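Maleylpyruvate isomerase (Ralstonia sp., PDB 2V6K) catalyses the glutathione-dependent isomerisation of maleylpyruvate to fumarylpyruvate in bacterial naphthalene degradation, working as a zeta-class glutathione transferase homodimer. Local coordinates at residues A[107-112]-A[134-139]; A[138-143]-A[167-172]. All coordinates share one frame; numbering follows the deposited sequence. Where two conformers were deposited one is given.

Contact 1. Residues A[107-112]-A[134-139]; sequences PINNRR and TWISAG. With TGG (gamma-glutamyl-S-(1,2-dicarboxyethyl)cysteinylglycine), chain C.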
ATOM      1  N   PRO A 107       6.829  -3.268  -0.675  1.00  3.93           N
ATOM      2  CA  PRO A 107       6.429  -4.453  -1.443  1.00  4.19           C
ATOM      3  C   PRO A 107       7.389  -4.818  -2.559  1.00  4.35           C
ATOM      4  O   PRO A 107       7.469  -5.990  -2.940  1.00  4.61           O
ATOM      5  CB  PRO A 107       5.061  -4.060  -2.018  1.00  4.45           C
ATOM      6  CG  PRO A 107       4.559  -3.004  -1.051  1.00  4.78           C
ATOM      7  CD  PRO A 107       5.790  -2.219  -0.717  1.00  4.13           C
ATOM      8  N   ILE A 108       8.109  -3.832  -3.076  1.00  4.18           N
ATOM      9  CA  ILE A 108       8.978  -4.047  -4.234  1.00  4.03           C
ATOM     10  C   ILE A 108      10.218  -4.847  -3.853  1.00  4.35           C
ATOM     11  O   ILE A 108      10.816  -5.521  -4.705  1.00  4.27           O
ATOM     12  CB  ILE A 108       9.447  -2.702  -4.851  1.00  5.01           C
ATOM     13  CG1 ILE A 108       8.340  -1.637  -4.871  1.00  8.75           C
ATOM     14  CG2 ILE A 108       9.996  -2.928  -6.252  1.00  5.25           C
ATOM     15  CD1 ILE A 108       7.128  -2.025  -5.667  1.00  9.80           C
ATOM     16  N   ASN A 109      10.606  -4.771  -2.580  1.00  3.54           N
ATOM     17  CA  ASN A 109      11.834  -5.410  -2.105  1.00  4.40           C
ATOM     18  C   ASN A 109      11.586  -6.635  -1.240  1.00  4.44           C
ATOM     19  O   ASN A 109      12.512  -7.210  -0.667  1.00  4.89           O
ATOM     20  CB  ASN A 109      12.678  -4.408  -1.322  1.00  5.07           C
ATOM     21  CG  ASN A 109      13.165  -3.266  -2.176  1.00  4.80           C
ATOM     22  OD1 ASN A 109      13.164  -3.338  -3.411  1.00  4.93           O
ATOM     23  ND2 ASN A 109      13.596  -2.192  -1.522  1.00  5.65           N
ATOM     24  N   ASN A 110      10.326  -7.042  -1.166  1.00  4.47           N
ATOM     25  CA  ASN A 110       9.899  -8.168  -0.346  1.00  4.07           C
ATOM     26  C   ASN A 110      10.541  -9.465  -0.819  1.00  4.60           C
ATOM     27  O   ASN A 110      10.854  -9.611  -2.006  1.00  4.62           O
ATOM     28  CB  ASN A 110       8.372  -8.218  -0.430  1.00  5.26           C
ATOM     29  CG  ASN A 110       7.736  -9.262   0.461  1.00  4.88           C
ATOM     30  OD1 ASN A 110       8.261  -9.661   1.505  1.00  4.31           O
ATOM     31  ND2 ASN A 110       6.554  -9.698   0.046  1.00  6.04           N
ATOM     32  N   ARG A 111      10.727 -10.401   0.107  1.00  4.10           N
ATOM     33  CA  ARG A 111      11.419 -11.662  -0.153  1.00  4.11           C
ATOM     34  C   ARG A 111      10.994 -12.339  -1.454  1.00  4.76           C
ATOM     35  O   ARG A 111      11.849 -12.714  -2.268  1.00  4.73           O
ATOM     36  CB  ARG A 111      11.228 -12.611   1.040  1.00  4.76           C
ATOM     37  CG  ARG A 111      11.903 -13.978   0.908  1.00  5.53           C
ATOM     38  CD  ARG A 111      11.485 -14.915   2.041  1.00 12.68           C
ATOM     39  NE  ARG A 111      12.362 -16.080   2.202  1.00 16.85           N
ATOM     40  CZ  ARG A 111      12.272 -17.216   1.511  1.00 19.51           C
ATOM     41  NH1 ARG A 111      11.360 -17.371   0.562  1.00 14.01           N
ATOM     42  NH2 ARG A 111      13.118 -18.207   1.763  1.00 20.76           N
ATOM     43  N   ARG A 112       9.688 -12.496  -1.659  1.00  3.89           N
ATOM     44  CA  ARG A 112       9.195 -13.227  -2.838  1.00  3.81           C
ATOM     45  C   ARG A 112       9.629 -12.558  -4.140  1.00  3.58           C
ATOM     46  O   ARG A 112       9.846 -13.234  -5.151  1.00  3.72           O
ATOM     47  CB  ARG A 112       7.667 -13.362  -2.800  1.00  4.04           C
ATOM     48  CG  ARG A 112       6.947 -12.024  -2.851  1.00  4.42           C
ATOM     49  CD  ARG A 112       5.452 -12.098  -2.606  1.00  4.49           C
ATOM     50  NE  ARG A 112       4.898 -10.777  -2.899  1.00  4.46           N
ATOM     51  CZ  ARG A 112       3.702 -10.533  -3.419  1.00  3.77           C
ATOM     52  NH1 ARG A 112       2.831 -11.513  -3.637  1.00  4.32           N
ATOM     53  NH2 ARG A 112       3.388  -9.274  -3.695  1.00  4.87           N
ATOM     54  N   THR A 134      17.361   1.175  -5.510  1.00  4.73           N
ATOM     55  CA  THR A 134      16.619   1.992  -6.469  1.00  4.80           C
ATOM     56  C   THR A 134      15.281   2.438  -5.873  1.00  4.29           C
ATOM     57  O   THR A 134      14.953   3.633  -5.873  1.00  4.81           O
ATOM     58  CB  THR A 134      16.407   1.243  -7.800  1.00  5.02           C
ATOM     59  OG1 THR A 134      17.690   0.948  -8.370  1.00  5.57           O
ATOM     60  CG2 THR A 134      15.606   2.078  -8.790  1.00  6.04           C
ATOM     61  N   TRP A 135      14.519   1.485  -5.350  1.00  3.66           N
ATOM     62  CA  TRP A 135      13.183   1.808  -4.850  1.00  4.46           C
ATOM     63  C   TRP A 135      13.214   2.522  -3.509  1.00  4.32           C
ATOM     64  O   TRP A 135      12.399   3.418  -3.276  1.00  4.39           O
ATOM     65  CB  TRP A 135      12.268   0.572  -4.861  1.00  4.76           C
ATOM     66  CG  TRP A 135      12.483  -0.194  -6.130  1.00  4.63           C
ATOM     67  CD1 TRP A 135      12.970  -1.461  -6.246  1.00  4.93           C
ATOM     68  CD2 TRP A 135      12.319   0.300  -7.471  1.00  4.13           C
ATOM     69  NE1 TRP A 135      13.092  -1.800  -7.574  1.00  4.65           N
ATOM     70  CE2 TRP A 135      12.698  -0.738  -8.345  1.00  3.70           C
ATOM     71  CE3 TRP A 135      11.871   1.513  -8.015  1.00  4.90           C
ATOM     72  CZ2 TRP A 135      12.661  -0.599  -9.737  1.00  4.64           C
ATOM     73  CZ3 TRP A 135      11.835   1.654  -9.406  1.00  5.15           C
ATOM     74  CH2 TRP A 135      12.225   0.597 -10.248  1.00  5.30           C
ATOM     75  N   ILE A 136      14.158   2.157  -2.649  1.00  4.09           N
ATOM     76  CA  ILE A 136      14.311   2.856  -1.376  1.00  4.01           C
ATOM     77  C   ILE A 136      14.720   4.307  -1.609  1.00  4.71           C
ATOM     78  O   ILE A 136      14.133   5.218  -1.023  1.00  4.92           O
ATOM     79  CB  ILE A 136      15.308   2.137  -0.450  1.00  4.64           C
ATOM     80  CG1 ILE A 136      14.701   0.817   0.023  1.00  4.83           C
ATOM     81  CG2 ILE A 136      15.665   3.020   0.745  1.00  4.85           C
ATOM     82  CD1 ILE A 136      15.696  -0.152   0.631  1.00  5.35           C
ATOM     83  N   SER A 137      15.702   4.543  -2.477  1.00  4.28           N
ATOM     84  CA  SER A 137      16.147   5.907  -2.731  0.50  4.46           C
ATOM     85  C   SER A 137      15.052   6.768  -3.349  1.00  4.81           C
ATOM     86  O   SER A 137      14.891   7.922  -2.978  1.00  4.61           O
ATOM     87  CB  SER A 137      17.397   5.917  -3.602  0.50  4.89           C
ATOM     88  OG  SER A 137      18.463   5.286  -2.921  0.50  3.26           O
ATOM     89  N   ALA A 138      14.286   6.206  -4.282  1.00  4.42           N
ATOM     90  CA  ALA A 138      13.211   6.965  -4.908  1.00  4.61           C
ATOM     91  C   ALA A 138      12.158   7.349  -3.869  1.00  4.43           C
ATOM     92  O   ALA A 138      11.714   8.503  -3.817  1.00  5.14           O
ATOM     93  CB  ALA A 138      12.578   6.170  -6.048  1.00  5.41           C
ATOM     94  N   GLY A 139      11.769   6.390  -3.036  1.00  4.65           N
ATOM     95  CA  GLY A 139      10.760   6.640  -2.010  1.00  4.76           C
ATOM     96  C   GLY A 139      11.244   7.594  -0.938  1.00  3.83           C
ATOM     97  O   GLY A 139      10.502   8.482  -0.520  1.00  4.78           O
TER
HETATM   98  OC1 TGG C1213       1.542  -4.952   5.001  1.00  8.53           O
HETATM   99  CO1 TGG C1213       1.108  -6.104   4.801  1.00  7.71           C
HETATM  100  OT1 TGG C1213       0.704  -6.861   5.707  1.00  7.87           O
HETATM  101  CA1 TGG C1213       1.060  -6.587   3.379  1.00  7.94           C
HETATM  102  NN1 TGG C1213       0.710  -5.491   2.484  1.00  8.80           N
HETATM  103  CB1 TGG C1213       2.417  -7.131   2.945  1.00  8.71           C
HETATM  104  CG1 TGG C1213       2.802  -8.362   3.748  1.00  7.87           C
HETATM  105  CD1 TGG C1213       3.990  -9.138   3.193  1.00 11.53           C
HETATM  106  OE1 TGG C1213       4.725  -8.483   2.187  1.00  8.77           O
HETATM  107  NN2 TGG C1213       4.836  -9.577   4.258  1.00  7.78           N
HETATM  108  CA2 TGG C1213       6.192 -10.011   4.055  1.00  7.01           C
HETATM  109  CO2 TGG C1213       6.035 -11.464   3.630  1.00  9.77           C
HETATM  110  OC2 TGG C1213       5.550 -12.311   4.643  1.00  8.13           O
HETATM  111  NN3 TGG C1213       7.135 -12.004   2.888  1.00  8.27           N
HETATM  112  CA3 TGG C1213       7.198 -13.428   2.630  1.00  8.57           C
HETATM  113  CO3 TGG C1213       7.548 -13.664   1.189  1.00  9.97           C
HETATM  114  OC3 TGG C1213       7.727 -12.686   0.436  1.00  8.78           O
HETATM  115  OT3 TGG C1213       7.652 -14.859   0.825  1.00 10.18           O
HETATM  116  CB2 TGG C1213       6.847  -9.718   5.390  1.00  8.39           C
HETATM  117  SG2 TGG C1213       8.444 -10.393   5.632  1.00  9.73           S
HETATM  118  CD2 TGG C1213       9.612  -9.596   4.583  1.00  9.76           C
HETATM  119  CE2 TGG C1213       9.880  -8.196   5.084  1.00 12.94           C
HETATM  120  OE2 TGG C1213      10.972  -7.919   5.631  1.00 13.45           O
HETATM  121  OF2 TGG C1213       8.987  -7.329   4.945  1.00 14.73           O
HETATM  122  CF2 TGG C1213      10.845 -10.498   4.634  1.00 11.69           C
HETATM  123  CH2 TGG C1213      11.930 -10.120   3.657  1.00 12.64           C
HETATM  124  OI2 TGG C1213      11.664  -9.347   2.719  1.00 11.33           O
HETATM  125  OJ2 TGG C1213      13.072 -10.601   3.842  1.00 14.59           O
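Ile108 and Asn109 meet Trp135 and Ile136 in the all-helical C-terminal domain of a zeta-class glutathione transferase. The loop carrying Ile108 and Asn109 leads into helix 111-121 and packs on helix 125-149.

The apolar part is a CH-pi contact. Ile108 CG2 sits over one face of the indole, 3.6 Å from the centroid of the five-membered ring and 23° off its normal. The Ile108 CB points toward helix 125-149, and with CG2 anti to the backbone N that branch reaches the indole while CG1 leads away. Ile113 of the second subunit also packs on Trp135, so the contact borders the dimer interface.

The polar side chain of Asn109 meets the same helix. Its OD1 lies in the indole plane at the ring edge, 3.4 Å from Trp135 CD1. Its ND2 rests on the aliphatic Ile136 CG1 at 3.6 Å and is hydrogen-bonded to Cys132 O, one turn earlier on that helix.

The next three residues bind the glutathione conjugate. Asn110 OD1 accepts a bond from ligand NN3 at 2.9 Å. Arg111 N gives a weak bond to OI2, a carboxylate oxygen of the dicarboxyethyl group. Arg111 NH1 forms a salt bridge with Glu38. One oxygen of the glycyl carboxylate is bound by the backbone: Arg112 N donates to ligand OC3 at 2.9 Å, with an N-H...O angle of 141°.

Contact 2. Residues A[138-143]-A[167-172]; sequences AGFDAY and CYLVPQ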
ATOM      1  N   ALA A 138      14.286   6.206  -4.282  1.00  4.42           N
ATOM      2  CA  ALA A 138      13.211   6.965  -4.908  1.00  4.61           C
ATOM      3  C   ALA A 138      12.158   7.349  -3.869  1.00  4.43           C
ATOM      4  O   ALA A 138      11.714   8.503  -3.817  1.00  5.14           O
ATOM      5  CB  ALA A 138      12.578   6.170  -6.048  1.00  5.41           C
ATOM      6  N   GLY A 139      11.769   6.390  -3.036  1.00  4.65           N
ATOM      7  CA  GLY A 139      10.760   6.640  -2.010  1.00  4.76           C
ATOM      8  C   GLY A 139      11.244   7.594  -0.938  1.00  3.83           C
ATOM      9  O   GLY A 139      10.502   8.482  -0.520  1.00  4.78           O
ATOM     10  N   PHE A 140      12.484   7.409  -0.494  1.00  3.84           N
ATOM     11  CA  PHE A 140      13.079   8.301   0.500  1.00  3.78           C
ATOM     12  C   PHE A 140      13.308   9.712  -0.050  1.00  4.04           C
ATOM     13  O   PHE A 140      13.185  10.679   0.692  1.00  4.30           O
ATOM     14  CB  PHE A 140      14.374   7.712   1.059  1.00  4.09           C
ATOM     15  CG  PHE A 140      14.176   6.667   2.135  1.00  3.54           C
ATOM     16  CD1 PHE A 140      12.909   6.163   2.456  1.00  5.16           C
ATOM     17  CD2 PHE A 140      15.277   6.173   2.820  1.00  4.39           C
ATOM     18  CE1 PHE A 140      12.756   5.199   3.454  1.00  5.60           C
ATOM     19  CE2 PHE A 140      15.136   5.215   3.824  1.00  5.38           C
ATOM     20  CZ  PHE A 140      13.877   4.721   4.136  1.00  4.39           C
ATOM     21  N   ASP A 141      13.634   9.845  -1.339  1.00  3.67           N
ATOM     22  CA  ASP A 141      13.704  11.183  -1.946  1.00  4.44           C
ATOM     23  C   ASP A 141      12.398  11.937  -1.686  1.00  4.61           C
ATOM     24  O   ASP A 141      12.415  13.098  -1.265  1.00  5.56           O
ATOM     25  CB  ASP A 141      13.949  11.122  -3.459  1.00  5.58           C
ATOM     26  CG  ASP A 141      15.373  10.752  -3.829  1.00  8.00           C
ATOM     27  OD1 ASP A 141      16.281  10.806  -2.977  1.00  9.19           O
ATOM     28  OD2 ASP A 141      15.581  10.398  -5.013  1.00 11.33           O
ATOM     29  N   ALA A 142      11.272  11.272  -1.937  1.00  5.05           N
ATOM     30  CA  ALA A 142       9.963  11.896  -1.782  1.00  5.22           C
ATOM     31  C   ALA A 142       9.615  12.134  -0.318  1.00  5.11           C
ATOM     32  O   ALA A 142       9.145  13.213   0.037  1.00  5.37           O
ATOM     33  CB  ALA A 142       8.889  11.059  -2.457  1.00  6.31           C
ATOM     34  N   TYR A 143       9.838  11.123   0.523  1.00  4.13           N
ATOM     35  CA  TYR A 143       9.526  11.210   1.948  1.00  3.80           C
ATOM     36  C   TYR A 143      10.325  12.351   2.583  1.00  4.15           C
ATOM     37  O   TYR A 143       9.765  13.192   3.303  1.00  4.50           O
ATOM     38  CB  TYR A 143       9.848   9.868   2.615  1.00  3.69           C
ATOM     39  CG  TYR A 143       9.178   9.600   3.940  1.00  3.23           C
ATOM     40  CD1 TYR A 143       8.189   8.636   4.050  1.00  3.91           C
ATOM     41  CD2 TYR A 143       9.560  10.286   5.093  1.00  3.82           C
ATOM     42  CE1 TYR A 143       7.587   8.361   5.266  1.00  3.68           C
ATOM     43  CE2 TYR A 143       8.951  10.025   6.319  1.00  3.91           C
ATOM     44  CZ  TYR A 143       7.962   9.058   6.390  1.00  3.78           C
ATOM     45  OH  TYR A 143       7.347   8.777   7.587  1.00  4.77           O
ATOM     46  N   CYS A 167       5.777   4.359  12.263  1.00  6.11           N
ATOM     47  CA  CYS A 167       5.687   2.900  12.309  1.00  6.34           C
ATOM     48  C   CYS A 167       6.114   2.281  10.990  1.00  6.55           C
ATOM     49  O   CYS A 167       6.699   1.204  10.986  1.00  6.58           O
ATOM     50  CB  CYS A 167       4.275   2.431  12.651  1.00  6.14           C
ATOM     51  SG  CYS A 167       3.681   2.941  14.260  1.00  7.17           S
ATOM     52  N   TYR A 168       5.822   2.962   9.883  1.00  6.27           N
ATOM     53  CA  TYR A 168       6.252   2.496   8.566  1.00  6.24           C
ATOM     54  C   TYR A 168       7.700   2.880   8.269  1.00  7.24           C
ATOM     55  O   TYR A 168       8.444   2.093   7.680  1.00  6.88           O
ATOM     56  CB  TYR A 168       5.375   3.092   7.471  1.00  6.39           C
ATOM     57  CG  TYR A 168       3.976   2.536   7.315  1.00  5.36           C
ATOM     58  CD1 TYR A 168       3.602   1.879   6.140  1.00  5.96           C
ATOM     59  CD2 TYR A 168       2.999   2.733   8.294  1.00  5.89           C
ATOM     60  CE1 TYR A 168       2.312   1.409   5.955  1.00  4.69           C
ATOM     61  CE2 TYR A 168       1.695   2.265   8.115  1.00  5.11           C
ATOM     62  CZ  TYR A 168       1.359   1.613   6.938  1.00  4.85           C
ATOM     63  OH  TYR A 168       0.079   1.177   6.725  1.00  5.87           O
ATOM     64  N   LEU A 169       8.102   4.094   8.642  1.00  6.27           N
ATOM     65  CA  LEU A 169       9.425   4.588   8.274  1.00  6.64           C
ATOM     66  C   LEU A 169      10.561   3.809   8.931  1.00  6.97           C
ATOM     67  O   LEU A 169      11.535   3.438   8.265  1.00  7.08           O
ATOM     68  CB  LEU A 169       9.564   6.084   8.591  1.00  7.18           C
ATOM     69  CG  LEU A 169      10.918   6.693   8.225  1.00  5.80           C
ATOM     70  CD1 LEU A 169      11.099   6.733   6.708  1.00  7.47           C
ATOM     71  CD2 LEU A 169      11.056   8.081   8.841  1.00  7.53           C
ATOM     72  N   VAL A 170      10.447   3.570  10.232  1.00  6.17           N
ATOM     73  CA  VAL A 170      11.543   2.957  10.976  1.00  6.08           C
ATOM     74  C   VAL A 170      11.963   1.581  10.411  1.00  6.05           C
ATOM     75  O   VAL A 170      13.142   1.361  10.161  1.00  5.65           O
ATOM     76  CB  VAL A 170      11.267   2.968  12.501  1.00  6.18           C
ATOM     77  CG1 VAL A 170      12.206   2.047  13.248  1.00  6.26           C
ATOM     78  CG2 VAL A 170      11.402   4.397  13.022  1.00  6.78           C
ATOM     79  N   PRO A 171      11.007   0.661  10.191  1.00  6.08           N
ATOM     80  CA  PRO A 171      11.402  -0.605   9.569  1.00  5.33           C
ATOM     81  C   PRO A 171      11.988  -0.437   8.171  1.00  6.37           C
ATOM     82  O   PRO A 171      12.872  -1.196   7.777  1.00  6.25           O
ATOM     83  CB  PRO A 171      10.092  -1.395   9.512  1.00  5.94           C
ATOM     84  CG  PRO A 171       9.256  -0.797  10.599  1.00  6.28           C
ATOM     85  CD  PRO A 171       9.574   0.670  10.521  1.00  6.38           C
ATOM     86  N   GLN A 172      11.528   0.568   7.433  1.00  5.43           N
ATOM     87  CA  GLN A 172      12.055   0.805   6.093  1.00  5.09           C
ATOM     88  C   GLN A 172      13.510   1.280   6.126  1.00  5.85           C
ATOM     89  O   GLN A 172      14.307   0.920   5.245  1.00  6.38           O
ATOM     90  CB  GLN A 172      11.168   1.782   5.323  1.00  6.05           C
ATOM     91  CG  GLN A 172      11.504   1.851   3.842  1.00  6.81           C
ATOM     92  CD  GLN A 172      11.375   0.505   3.167  1.00  6.91           C
ATOM     93  OE1 GLN A 172      10.268   0.011   2.948  1.00  7.86           O
ATOM     94  NE2 GLN A 172      12.517  -0.103   2.833  1.00  6.34           N
TER
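This contact belongs to the helical core of the glutathione transferase C-terminal domain, where helix 125-149 faces helix 164-178. Phe140 and Tyr143 reach from the first helix to Leu169 and Gln172 on the second. The short segments run roughly antiparallel, at 137°, and their axes come no closer than 12.6 Å. Long side chains fill that distance, and no hydrogen bond joins the two segments.

Leu169 carries much of the packing. Its CD1 stands over the centre of one face of the Tyr143 ring, 3.9 Å from the centroid and only 12° off the normal. This is a CH-pi contact. The other branch, CD2, comes to 3.8 Å from Tyr143 CE2. Leu169 CB lies 3.6 Å from Tyr143 OH. The tyrosine CG is anti to the backbone N (chi1 -160°), which sends the ring across to the facing helix. The hydroxyl of this buried tyrosine is hydrogen-bonded to Ser157 OG.

Phe140 meets Gln172 and Leu169 with CE1, which is 3.6 Å from Gln172 CG and 4.0 Å from Leu169 CD1. Its CZ also lies against Gln172 CG. The approach is oblique. The Gln172 chain bends at chi2, and its amide plane is turned steeply against the phenylalanine ring. The methylene part of the glutamine does the touching here.

Other helices close in around the pair. Leu97 of helix 88-104 packs on Tyr143, and Val101 on Gln172. From helix 187-196, Ile189 touches Phe140 and Val192 touches Leu169.

How the contacts relate
Along the chain, 107-112 comes first, in the loop after helix 88-104 and at the start of helix 111-121. The chain then turns back, and contact 1 closes this excursion of 21 residues on helix 125-149. Contact 2 begins on the same helix and closes the next one, 23 residues long, on helix 164-178. The two loops follow one another rather than nest, and they share Ala138 and Gly139. Helix 125-149 therefore ties the ligand-binding loop to helix 164-178. The contact centres are 10 Å apart, and Ile136 CG1 packs 3.7 Å from Gln172 NE2. Ile105 of the glutathione site touches both of these residues.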